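Local coordinates for protein lantibiotic dehydratase (PDB 5EHK) that probably dehydrates serine and threonine residues of the NAI-107 precursor peptide, using glutamyl-tRNA as the activating partner, at residues A[591-596]-A[650-655]; A[620-625]-A[631-636]; A[556-561]-A[567-572]. All blocks are in the same frame, centred on the assembly; numbering follows the deposited sequence.

Interaction 1 (A[591-596]-A[650-655]); sequences RRISVG and RLLFEL
Leu652 meets both Ile593 and Val595 through one methyl group, CD1. Its approach to Ile593 is tip to tip, with Ile593 CG2 lying 3.6 Å from Leu652 CD1; Val595 comes in at a slant and is looser, its CG2 standing 4.1 Å from the same Leu652 CD1. In Ile593 the first torsion (chi1 -52°) sets CG1 beside the backbone N and leaves CG2 anti to that N, the branch that reaches the helix. No hydrogen bond crosses this wholly apolar, buried contact, and the backbones stay well apart, Ile593 CA and Leu652 CA being 8.9 Å from each other.

The polar groups sit behind these side chains. Ser594 points away from the helix, where Arg592 NE donates to Ser594 OG over 3.1 Å, nearly in the guanidinium plane; Glu605 also bonds the hydroxyl, and Arg592 NH2 bonds Pro288 O. On the side of the helix away from the strand, Arg650 and Glu654, one turn apart, form a salt bridge, NH2 to OE2 at 2.7 Å, met on the syn side of the carboxylate and in the guanidinium plane, with a weak second bond from NE. Tyr441 ties this pair further, bonding Glu654 OE1 and lying against Arg650 as a cation-pi partner.

This is helix-on-sheet packing, as in layered alpha/beta folds: helix 647-656 covers one face of the mixed sheet, and Ile593 and Val595, alternate residues of strand 591-595, point toward it.

Interaction 2 (A[620-625]-A[631-636]); sequences LCLVHL and VVPALP
The imidazole of His624 leads away, and of the side chain it is CB that meets Val631 CG2, at 3.9 Å. With CG anti to the backbone N (chi1 179°), the ring turns outward; its ND1 bonds Thr627 OG1 in the turn and its NE2 bonds Glu610. Another flat group, the Leu622 carbonyl, takes Val631 N from above its plane, 54° out of it, with N to O at 3.1 Å. The return bond of this hydrogen-bonded pair is missing: a water donates to Val631 O and accepts a weak bond from Leu622 N (N to water O 3.4 Å), bridging the two strands.

Leu622 fills the apolar side. Its CD2 lies 3.7 Å from Val631 CB and crosses to the CG and CD atoms of Pro633, 3.5 Å from CG. Leu611 of the next strand touches both Leu622 and Val631.

The strands belong to the hairpin 620-624/629-634, yet the short segments run at 105° to each other, so the pairing is quickly lost as 631-634 swings off toward strand 566-572. Beyond the single direct bond, cohesion here is mainly hydrophobic, with a water making up for backbone atoms that are too far apart to bond directly.

Interaction 3 (A[556-561]-A[567-572]); sequences AGRPLH and AADVAF
Arg558 and Leu560 both close on Ala567, where the loop leaving helix 545-556 folds back on strand 566-572, an inner strand of a mixed sheet. In the close-packed part Ala567 CB meets the guanidinium obliquely, 3.7 Å from Arg558 NH2, and lies 3.9 Å from Leu560 CD1, while Leu560 CD2 lies over one face of the Arg558 guanidinium, 3.6 Å above the plane and offset toward its rim. The methyl of Ala567 thus touches both a leucine branch and the guanidinium itself. All three packed residues remain partly exposed.

Arg558 reaches there with CG wedged between the backbone N and carbonyl carbon (chi1 75°) and an extended chain from CG to NE. Across the contact its NH2 gives Ala568 O a weak, bent bond of 3.2 Å, approached obliquely; the stronger acceptor is Val632 O on the neighbouring strand, and NE bonds Ser589 OG. These partners probably fix the rotation of the group.

The contact is looser at Asp569, where any attraction to Arg558 would probably be one of charge alone. The carboxylate is instead engaged by Ser587 OG and the Ser589 backbone, both at OD2, so Ser589 serves the two residues at once. Asp569 OD1 comes no nearer than 4.5 Å to Arg558, at NE, well out of the guanidinium plane, with no N-H directed at it.

Overall arrangement
The three contacts meet on one mixed sheet, in which strand 566-572 of interaction 3 runs between strand 591-595 of interaction 1 and strand 629-634 of interaction 2. Backbone pairs join them: Val595 N, probably hydrogen-bonded to Ala571 O, at 2.9 Å on one flank, and Ala634 N, bonded to Ala568 O, at 2.8 Å on the other. Helix 647-656 ties interaction 1 to interaction 2 through Leu652 and Leu622, CD2 to CD2 at 3.6 Å. The centres of interactions 1 and 2 are about 8 Å apart, as are those of 2 and 3; those of 1 and 3 lie about 10 Å apart. Together they join sheet, covering helix and flanking loop.

Interaction 1 (A[591-596]-A[650-655])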
ATOM      1  N   ARG A 591      15.553  34.497  15.971  1.00 28.57           N
ATOM      2  CA  ARG A 591      16.114  34.226  14.638  1.00 23.00           C
ATOM      3  C   ARG A 591      15.073  34.056  13.551  1.00 21.86           C
ATOM      4  O   ARG A 591      13.929  33.634  13.797  1.00 15.85           O
ATOM      5  CB  ARG A 591      16.925  32.934  14.674  1.00 19.17           C
ATOM      6  CG  ARG A 591      18.025  32.908  15.715  1.00 24.12           C
ATOM      7  CD  ARG A 591      19.206  33.730  15.274  1.00 31.18           C
ATOM      8  NE  ARG A 591      20.261  33.662  16.275  1.00 43.35           N
ATOM      9  CZ  ARG A 591      20.378  34.542  17.263  1.00 45.38           C
ATOM     10  NH1 ARG A 591      19.502  35.546  17.330  1.00 37.07           N
ATOM     11  NH2 ARG A 591      21.359  34.426  18.164  1.00 36.40           N
ATOM     12  N   ARG A 592      15.503  34.341  12.329  1.00 21.87           N
ATOM     13  CA  ARG A 592      14.672  34.085  11.168  1.00 18.18           C
ATOM     14  C   ARG A 592      15.434  33.344  10.089  1.00 19.66           C
ATOM     15  O   ARG A 592      16.613  33.646   9.826  1.00 19.18           O
ATOM     16  CB  ARG A 592      14.098  35.388  10.630  1.00 17.86           C
ATOM     17  CG  ARG A 592      13.672  35.347   9.189  1.00 15.12           C
ATOM     18  CD  ARG A 592      13.010  36.648   8.821  1.00 16.45           C
ATOM     19  NE  ARG A 592      13.036  36.831   7.377  1.00 20.15           N
ATOM     20  CZ  ARG A 592      12.023  37.289   6.653  1.00 18.05           C
ATOM     21  NH1 ARG A 592      10.866  37.608   7.222  1.00 17.02           N
ATOM     22  NH2 ARG A 592      12.169  37.414   5.346  1.00 18.54           N
ATOM     23  N   ILE A 593      14.755  32.367   9.481  1.00 18.46           N
ATOM     24  CA  ILE A 593      15.290  31.623   8.337  1.00 13.40           C
ATOM     25  C   ILE A 593      14.517  32.048   7.107  1.00 13.14           C
ATOM     26  O   ILE A 593      13.375  31.655   6.891  1.00 15.05           O
ATOM     27  CB  ILE A 593      15.135  30.098   8.544  1.00 13.73           C
ATOM     28  CG1 ILE A 593      15.706  29.681   9.902  1.00 11.13           C
ATOM     29  CG2 ILE A 593      15.807  29.330   7.432  1.00 14.95           C
ATOM     30  CD1 ILE A 593      15.234  28.335  10.394  1.00 10.85           C
ATOM     31  N   SER A 594      15.143  32.865   6.283  1.00 16.68           N
ATOM     32  CA  SER A 594      14.490  33.324   5.072  1.00 15.04           C
ATOM     33  C   SER A 594      14.693  32.262   4.026  1.00 16.83           C
ATOM     34  O   SER A 594      15.824  31.807   3.823  1.00 16.40           O
ATOM     35  CB  SER A 594      15.115  34.628   4.598  1.00 16.23           C
ATOM     36  OG  SER A 594      15.225  35.553   5.660  1.00 16.03           O
ATOM     37  N   VAL A 595      13.604  31.859   3.378  1.00 14.91           N
ATOM     38  CA  VAL A 595      13.661  30.931   2.255  1.00 11.34           C
ATOM     39  C   VAL A 595      12.967  31.509   1.036  1.00 13.56           C
ATOM     40  O   VAL A 595      11.742  31.579   0.993  1.00 14.44           O
ATOM     41  CB  VAL A 595      12.980  29.623   2.589  1.00  8.88           C
ATOM     42  CG1 VAL A 595      13.192  28.645   1.471  1.00  9.07           C
ATOM     43  CG2 VAL A 595      13.504  29.090   3.895  1.00  7.07           C
ATOM     44  N   GLY A 596      13.739  31.964   0.058  1.00 14.90           N
ATOM     45  CA  GLY A 596      13.149  32.531  -1.146  1.00 15.64           C
ATOM     46  C   GLY A 596      12.725  33.982  -0.989  1.00 21.96           C
ATOM     47  O   GLY A 596      11.977  34.490  -1.821  1.00 24.94           O
ATOM     48  N   ARG A 650       9.119  24.042   3.996  1.00  9.91           N
ATOM     49  CA  ARG A 650       8.190  23.077   4.553  1.00  7.45           C
ATOM     50  C   ARG A 650       8.912  22.045   5.436  1.00  8.69           C
ATOM     51  O   ARG A 650       8.359  21.584   6.444  1.00  9.62           O
ATOM     52  CB  ARG A 650       7.365  22.392   3.471  1.00  8.93           C
ATOM     53  CG  ARG A 650       6.529  21.263   4.066  1.00  9.65           C
ATOM     54  CD  ARG A 650       5.619  20.560   3.107  1.00  9.72           C
ATOM     55  NE  ARG A 650       5.003  19.461   3.817  1.00 11.19           N
ATOM     56  CZ  ARG A 650       4.282  18.499   3.272  1.00  7.28           C
ATOM     57  NH1 ARG A 650       4.077  18.460   1.967  1.00  7.37           N
ATOM     58  NH2 ARG A 650       3.805  17.559   4.058  1.00  6.16           N
ATOM     59  N   LEU A 651      10.145  21.690   5.079  1.00  6.59           N
ATOM     60  CA  LEU A 651      10.885  20.726   5.879  1.00  7.33           C
ATOM     61  C   LEU A 651      11.212  21.363   7.234  1.00  7.99           C
ATOM     62  O   LEU A 651      11.106  20.702   8.280  1.00  6.30           O
ATOM     63  CB  LEU A 651      12.155  20.217   5.156  1.00  5.24           C
ATOM     64  CG  LEU A 651      12.966  19.127   5.882  1.00  4.52           C
ATOM     65  CD1 LEU A 651      12.133  17.910   6.138  1.00  5.45           C
ATOM     66  CD2 LEU A 651      14.216  18.694   5.152  1.00  5.86           C
ATOM     67  N   LEU A 652      11.573  22.651   7.210  1.00  4.78           N
ATOM     68  CA  LEU A 652      11.886  23.365   8.434  1.00  5.21           C
ATOM     69  C   LEU A 652      10.664  23.380   9.327  1.00  6.75           C
ATOM     70  O   LEU A 652      10.738  23.108  10.535  1.00  7.32           O
ATOM     71  CB  LEU A 652      12.362  24.779   8.147  1.00  7.24           C
ATOM     72  CG  LEU A 652      13.735  24.897   7.479  1.00 11.00           C
ATOM     73  CD1 LEU A 652      13.938  26.306   6.935  1.00  6.33           C
ATOM     74  CD2 LEU A 652      14.891  24.457   8.434  1.00  7.76           C
ATOM     75  N   PHE A 653       9.524  23.694   8.732  1.00  6.21           N
ATOM     76  CA  PHE A 653       8.303  23.703   9.501  1.00  6.79           C
ATOM     77  C   PHE A 653       8.052  22.348  10.154  1.00  7.06           C
ATOM     78  O   PHE A 653       7.854  22.272  11.352  1.00 10.25           O
ATOM     79  CB  PHE A 653       7.124  24.110   8.639  1.00  6.59           C
ATOM     80  CG  PHE A 653       5.811  23.740   9.224  1.00  7.53           C
ATOM     81  CD1 PHE A 653       5.337  24.411  10.346  1.00  7.27           C
ATOM     82  CD2 PHE A 653       5.042  22.730   8.659  1.00  6.76           C
ATOM     83  CE1 PHE A 653       4.107  24.077  10.900  1.00  9.12           C
ATOM     84  CE2 PHE A 653       3.817  22.380   9.201  1.00  8.17           C
ATOM     85  CZ  PHE A 653       3.339  23.064  10.324  1.00 10.47           C
ATOM     86  N   GLU A 654       8.119  21.269   9.392  1.00  6.53           N
ATOM     87  CA  GLU A 654       7.738  19.968   9.954  1.00  8.20           C
ATOM     88  C   GLU A 654       8.762  19.461  10.964  1.00  5.34           C
ATOM     89  O   GLU A 654       8.397  18.836  11.933  1.00  7.58           O
ATOM     90  CB  GLU A 654       7.434  18.927   8.849  1.00  6.42           C
ATOM     91  CG  GLU A 654       6.288  19.385   7.911  1.00  7.72           C
ATOM     92  CD  GLU A 654       5.783  18.297   6.953  1.00 14.45           C
ATOM     93  OE1 GLU A 654       6.584  17.393   6.607  1.00 14.60           O
ATOM     94  OE2 GLU A 654       4.591  18.352   6.539  1.00 14.23           O
ATOM     95  N   LEU A 655      10.034  19.786  10.771  1.00  6.61           N
ATOM     96  CA  LEU A 655      11.077  19.365  11.701  1.00  8.43           C
ATOM     97  C   LEU A 655      10.864  19.990  13.092  1.00 10.16           C
ATOM     98  O   LEU A 655      11.085  19.350  14.131  1.00  8.00           O
ATOM     99  CB  LEU A 655      12.462  19.739  11.138  1.00  7.99           C
ATOM    100  CG  LEU A 655      12.968  18.827  10.012  1.00  5.62           C
ATOM    101  CD1 LEU A 655      14.144  19.424   9.292  1.00  5.26           C
ATOM    102  CD2 LEU A 655      13.328  17.460  10.553  1.00  5.16           C
TER

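Interaction 2 (A[620-625]-A[631-636])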
ATOM      1  N   LEU A 620      13.701  12.854  13.650  1.00 10.69           N
ATOM      2  CA  LEU A 620      14.679  13.607  12.901  1.00 11.67           C
ATOM      3  C   LEU A 620      14.943  14.834  13.714  1.00 11.84           C
ATOM      4  O   LEU A 620      14.136  15.187  14.554  1.00 13.59           O
ATOM      5  CB  LEU A 620      14.084  14.036  11.568  1.00 15.66           C
ATOM      6  CG  LEU A 620      13.972  12.931  10.528  1.00 13.42           C
ATOM      7  CD1 LEU A 620      13.145  13.421   9.337  1.00  9.17           C
ATOM      8  CD2 LEU A 620      15.378  12.544  10.120  1.00  7.99           C
ATOM      9  N   CYS A 621      16.051  15.514  13.473  1.00 14.18           N
ATOM     10  CA  CYS A 621      16.255  16.808  14.151  1.00 18.13           C
ATOM     11  C   CYS A 621      17.151  17.786  13.441  1.00 12.96           C
ATOM     12  O   CYS A 621      18.173  17.410  12.869  1.00 15.58           O
ATOM     13  CB  CYS A 621      16.766  16.612  15.562  1.00 19.94           C
ATOM     14  SG  CYS A 621      18.090  15.490  15.585  1.00 28.14           S
ATOM     15  N   LEU A 622      16.740  19.047  13.494  1.00 11.05           N
ATOM     16  CA  LEU A 622      17.452  20.147  12.852  1.00 14.12           C
ATOM     17  C   LEU A 622      18.648  20.583  13.702  1.00 12.17           C
ATOM     18  O   LEU A 622      18.527  20.716  14.913  1.00 10.29           O
ATOM     19  CB  LEU A 622      16.500  21.319  12.699  1.00 12.46           C
ATOM     20  CG  LEU A 622      17.000  22.432  11.818  1.00  9.22           C
ATOM     21  CD1 LEU A 622      17.287  21.861  10.433  1.00 11.89           C
ATOM     22  CD2 LEU A 622      15.901  23.421  11.783  1.00 10.39           C
ATOM     23  N   VAL A 623      19.796  20.782  13.068  1.00 10.24           N
ATOM     24  CA  VAL A 623      21.017  21.111  13.797  1.00 13.22           C
ATOM     25  C   VAL A 623      21.691  22.303  13.166  1.00 13.50           C
ATOM     26  O   VAL A 623      21.856  22.335  11.952  1.00 14.44           O
ATOM     27  CB  VAL A 623      22.003  19.925  13.831  1.00 11.64           C
ATOM     28  CG1 VAL A 623      23.293  20.322  14.483  1.00 13.17           C
ATOM     29  CG2 VAL A 623      21.400  18.802  14.591  1.00 13.43           C
ATOM     30  N   HIS A 624      22.080  23.287  13.977  1.00 14.14           N
ATOM     31  CA  HIS A 624      22.899  24.381  13.462  1.00 14.41           C
ATOM     32  C   HIS A 624      24.315  23.871  13.493  1.00 20.16           C
ATOM     33  O   HIS A 624      24.923  23.724  14.561  1.00 19.41           O
ATOM     34  CB  HIS A 624      22.749  25.663  14.274  1.00 15.69           C
ATOM     35  CG  HIS A 624      23.587  26.803  13.779  1.00 19.53           C
ATOM     36  ND1 HIS A 624      24.703  27.257  14.453  1.00 18.34           N
ATOM     37  CD2 HIS A 624      23.467  27.588  12.680  1.00 20.31           C
ATOM     38  CE1 HIS A 624      25.235  28.266  13.786  1.00 18.45           C
ATOM     39  NE2 HIS A 624      24.507  28.488  12.704  1.00 16.25           N
ATOM     40  N   LEU A 625      24.809  23.546  12.300  1.00 22.45           N
ATOM     41  CA  LEU A 625      26.104  22.891  12.133  1.00 22.36           C
ATOM     42  C   LEU A 625      27.295  23.635  12.771  1.00 22.82           C
ATOM     43  O   LEU A 625      28.091  23.010  13.464  1.00 26.61           O
ATOM     44  CB  LEU A 625      26.366  22.573  10.650  1.00 16.79           C
ATOM     45  CG  LEU A 625      25.448  21.496  10.100  1.00 14.20           C
ATOM     46  CD1 LEU A 625      25.550  21.339   8.598  1.00  6.54           C
ATOM     47  CD2 LEU A 625      25.754  20.200  10.816  1.00 14.98           C
ATOM     48  N   VAL A 631      17.860  23.351  16.385  1.00 14.42           N
ATOM     49  CA  VAL A 631      17.096  24.513  16.041  1.00  9.37           C
ATOM     50  C   VAL A 631      15.687  24.007  16.047  1.00  9.18           C
ATOM     51  O   VAL A 631      15.434  22.890  15.613  1.00 12.38           O
ATOM     52  CB  VAL A 631      17.491  25.074  14.671  1.00  9.34           C
ATOM     53  CG1 VAL A 631      16.508  26.168  14.216  1.00  9.17           C
ATOM     54  CG2 VAL A 631      18.924  25.599  14.721  1.00  9.12           C
ATOM     55  N   VAL A 632      14.791  24.781  16.636  1.00  9.67           N
ATOM     56  CA  VAL A 632      13.384  24.459  16.611  1.00  7.62           C
ATOM     57  C   VAL A 632      12.642  25.562  15.880  1.00  9.43           C
ATOM     58  O   VAL A 632      12.228  26.564  16.470  1.00  9.64           O
ATOM     59  CB  VAL A 632      12.845  24.253  18.010  1.00  6.07           C
ATOM     60  CG1 VAL A 632      11.342  23.972  17.968  1.00  7.75           C
ATOM     61  CG2 VAL A 632      13.627  23.130  18.682  1.00  6.32           C
ATOM     62  N   PRO A 633      12.461  25.376  14.569  1.00 10.81           N
ATOM     63  CA  PRO A 633      11.780  26.412  13.788  1.00 10.43           C
ATOM     64  C   PRO A 633      10.284  26.400  14.024  1.00 12.50           C
ATOM     65  O   PRO A 633       9.691  25.352  14.291  1.00 11.15           O
ATOM     66  CB  PRO A 633      12.094  26.045  12.337  1.00 10.23           C
ATOM     67  CG  PRO A 633      12.639  24.683  12.364  1.00 10.08           C
ATOM     68  CD  PRO A 633      13.083  24.338  13.737  1.00  8.50           C
ATOM     69  N   ALA A 634       9.679  27.576  13.934  1.00 11.78           N
ATOM     70  CA  ALA A 634       8.235  27.682  13.982  1.00 12.49           C
ATOM     71  C   ALA A 634       7.783  28.436  12.744  1.00 10.78           C
ATOM     72  O   ALA A 634       8.571  29.167  12.116  1.00  8.91           O
ATOM     73  CB  ALA A 634       7.799  28.405  15.230  1.00 13.25           C
ATOM     74  N   LEU A 635       6.531  28.217  12.370  1.00  6.50           N
ATOM     75  CA  LEU A 635       5.952  28.967  11.280  1.00  9.65           C
ATOM     76  C   LEU A 635       4.863  29.883  11.872  1.00 11.62           C
ATOM     77  O   LEU A 635       3.751  29.441  12.156  1.00 12.87           O
ATOM     78  CB  LEU A 635       5.432  28.028  10.191  1.00  7.73           C
ATOM     79  CG  LEU A 635       4.848  28.687   8.940  1.00  9.82           C
ATOM     80  CD1 LEU A 635       5.747  29.792   8.404  1.00  9.78           C
ATOM     81  CD2 LEU A 635       4.527  27.652   7.854  1.00  9.34           C
ATOM     82  N   PRO A 636       5.200  31.169  12.088  1.00 13.20           N
ATOM     83  CA  PRO A 636       4.351  32.078  12.866  1.00 11.89           C
ATOM     84  C   PRO A 636       3.182  32.677  12.100  1.00 16.12           C
ATOM     85  O   PRO A 636       2.765  33.779  12.439  1.00 20.29           O
ATOM     86  CB  PRO A 636       5.309  33.213  13.227  1.00 12.21           C
ATOM     87  CG  PRO A 636       6.674  32.677  12.987  1.00 12.31           C
ATOM     88  CD  PRO A 636       6.525  31.754  11.837  1.00 11.65           C
TER
HETATM   89  O   HOH W   1      15.162  19.785  16.369  1.00  9.58           O

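Interaction 3 (A[556-561]-A[567-572])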
ATOM      1  N   ALA A 556       8.535  35.595  22.336  1.00 16.29           N
ATOM      2  CA  ALA A 556       9.935  35.892  22.605  1.00 17.21           C
ATOM      3  C   ALA A 556      10.524  34.884  23.582  1.00 17.19           C
ATOM      4  O   ALA A 556      11.726  34.616  23.564  1.00 16.37           O
ATOM      5  CB  ALA A 556      10.084  37.303  23.157  1.00 18.21           C
ATOM      6  N   GLY A 557       9.669  34.347  24.448  1.00 14.84           N
ATOM      7  CA  GLY A 557      10.076  33.348  25.400  1.00 13.56           C
ATOM      8  C   GLY A 557       9.324  32.046  25.242  1.00 15.49           C
ATOM      9  O   GLY A 557       9.062  31.371  26.231  1.00 14.97           O
ATOM     10  N   ARG A 558       8.971  31.691  24.008  1.00 17.07           N
ATOM     11  CA  ARG A 558       8.211  30.466  23.740  1.00 13.66           C
ATOM     12  C   ARG A 558       8.879  29.208  24.302  1.00 15.87           C
ATOM     13  O   ARG A 558      10.090  29.149  24.459  1.00 19.36           O
ATOM     14  CB  ARG A 558       7.882  30.322  22.243  1.00 22.29           C
ATOM     15  CG  ARG A 558       9.006  29.896  21.252  1.00 13.26           C
ATOM     16  CD  ARG A 558       8.516  30.190  19.810  1.00 12.37           C
ATOM     17  NE  ARG A 558       9.481  29.852  18.774  1.00 14.02           N
ATOM     18  CZ  ARG A 558       9.685  28.609  18.339  1.00 14.93           C
ATOM     19  NH1 ARG A 558       8.994  27.598  18.856  1.00 15.95           N
ATOM     20  NH2 ARG A 558      10.596  28.365  17.403  1.00 15.37           N
ATOM     21  N   PRO A 559       8.075  28.226  24.697  1.00 15.30           N
ATOM     22  CA  PRO A 559       8.694  26.990  25.184  1.00 14.73           C
ATOM     23  C   PRO A 559       9.276  26.148  24.052  1.00 15.35           C
ATOM     24  O   PRO A 559       8.742  26.167  22.947  1.00 15.45           O
ATOM     25  CB  PRO A 559       7.538  26.260  25.874  1.00 18.85           C
ATOM     26  CG  PRO A 559       6.284  26.875  25.310  1.00 15.99           C
ATOM     27  CD  PRO A 559       6.617  28.269  24.913  1.00 15.60           C
ATOM     28  N   LEU A 560      10.386  25.463  24.328  1.00 18.20           N
ATOM     29  CA  LEU A 560      11.019  24.538  23.392  1.00 10.46           C
ATOM     30  C   LEU A 560      11.072  23.137  24.002  1.00 15.36           C
ATOM     31  O   LEU A 560      11.022  22.985  25.228  1.00 17.51           O
ATOM     32  CB  LEU A 560      12.415  25.034  23.057  1.00  8.47           C
ATOM     33  CG  LEU A 560      12.407  26.472  22.540  1.00 11.47           C
ATOM     34  CD1 LEU A 560      13.809  26.930  22.199  1.00 10.44           C
ATOM     35  CD2 LEU A 560      11.477  26.625  21.311  1.00 12.90           C
ATOM     36  N   HIS A 561      11.205  22.106  23.170  1.00 17.32           N
ATOM     37  CA  HIS A 561      11.112  20.727  23.672  1.00 13.96           C
ATOM     38  C   HIS A 561      12.442  19.992  23.619  1.00 12.76           C
ATOM     39  O   HIS A 561      12.558  18.866  24.100  1.00 12.56           O
ATOM     40  CB  HIS A 561      10.053  19.959  22.893  1.00 11.49           C
ATOM     41  CG  HIS A 561      10.316  19.921  21.424  1.00 15.24           C
ATOM     42  ND1 HIS A 561      10.392  21.064  20.651  1.00 16.24           N
ATOM     43  CD2 HIS A 561      10.551  18.885  20.590  1.00 13.12           C
ATOM     44  CE1 HIS A 561      10.655  20.730  19.401  1.00 12.04           C
ATOM     45  NE2 HIS A 561      10.750  19.413  19.336  1.00 14.29           N
ATOM     46  N   ALA A 567      15.673  28.848  19.072  1.00 13.58           N
ATOM     47  CA  ALA A 567      14.363  29.015  18.465  1.00 10.50           C
ATOM     48  C   ALA A 567      14.518  29.853  17.216  1.00 12.53           C
ATOM     49  O   ALA A 567      15.364  30.732  17.165  1.00 18.61           O
ATOM     50  CB  ALA A 567      13.416  29.703  19.439  1.00 10.13           C
ATOM     51  N   ALA A 568      13.720  29.584  16.195  1.00 11.76           N
ATOM     52  CA  ALA A 568      13.766  30.411  14.999  1.00 12.82           C
ATOM     53  C   ALA A 568      12.420  30.381  14.303  1.00 14.27           C
ATOM     54  O   ALA A 568      11.595  29.513  14.587  1.00 13.79           O
ATOM     55  CB  ALA A 568      14.865  29.949  14.068  1.00 10.21           C
ATOM     56  N   ASP A 569      12.204  31.337  13.406  1.00 12.31           N
ATOM     57  CA  ASP A 569      10.991  31.408  12.606  1.00 12.37           C
ATOM     58  C   ASP A 569      11.393  31.291  11.144  1.00 17.35           C
ATOM     59  O   ASP A 569      12.402  31.873  10.717  1.00 13.46           O
ATOM     60  CB  ASP A 569      10.271  32.740  12.847  1.00 13.39           C
ATOM     61  CG  ASP A 569       9.969  32.977  14.335  1.00 20.59           C
ATOM     62  OD1 ASP A 569       9.286  32.109  14.925  1.00 21.22           O
ATOM     63  OD2 ASP A 569      10.456  33.983  14.933  1.00 17.38           O
ATOM     64  N   VAL A 570      10.637  30.490  10.387  1.00 19.96           N
ATOM     65  CA  VAL A 570      10.896  30.314   8.961  1.00 12.41           C
ATOM     66  C   VAL A 570       9.981  31.284   8.263  1.00 12.49           C
ATOM     67  O   VAL A 570       8.829  31.391   8.635  1.00 18.00           O
ATOM     68  CB  VAL A 570      10.655  28.855   8.495  1.00 11.97           C
ATOM     69  CG1 VAL A 570       9.615  28.179   9.349  1.00 10.07           C
ATOM     70  CG2 VAL A 570      10.264  28.798   7.021  1.00 12.32           C
ATOM     71  N   ALA A 571      10.499  32.014   7.282  1.00 11.70           N
ATOM     72  CA  ALA A 571       9.681  32.906   6.462  1.00 14.45           C
ATOM     73  C   ALA A 571       9.871  32.544   4.992  1.00 14.71           C
ATOM     74  O   ALA A 571      11.008  32.409   4.522  1.00 17.56           O
ATOM     75  CB  ALA A 571      10.078  34.379   6.712  1.00 14.08           C
ATOM     76  N   PHE A 572       8.783  32.354   4.261  1.00 11.37           N
ATOM     77  CA  PHE A 572       8.917  31.984   2.848  1.00 13.96           C
ATOM     78  C   PHE A 572       7.918  32.702   1.929  1.00 18.00           C
ATOM     79  O   PHE A 572       6.857  33.156   2.369  1.00 16.28           O
ATOM     80  CB  PHE A 572       8.729  30.482   2.689  1.00 12.74           C
ATOM     81  CG  PHE A 572       7.358  30.027   3.043  1.00 12.22           C
ATOM     82  CD1 PHE A 572       6.327  30.112   2.123  1.00 13.62           C
ATOM     83  CD2 PHE A 572       7.089  29.540   4.307  1.00  9.16           C
ATOM     84  CE1 PHE A 572       5.051  29.721   2.459  1.00 12.56           C
ATOM     85  CE2 PHE A 572       5.827  29.139   4.654  1.00  9.33           C
ATOM     86  CZ  PHE A 572       4.800  29.223   3.730  1.00 12.11           C
TER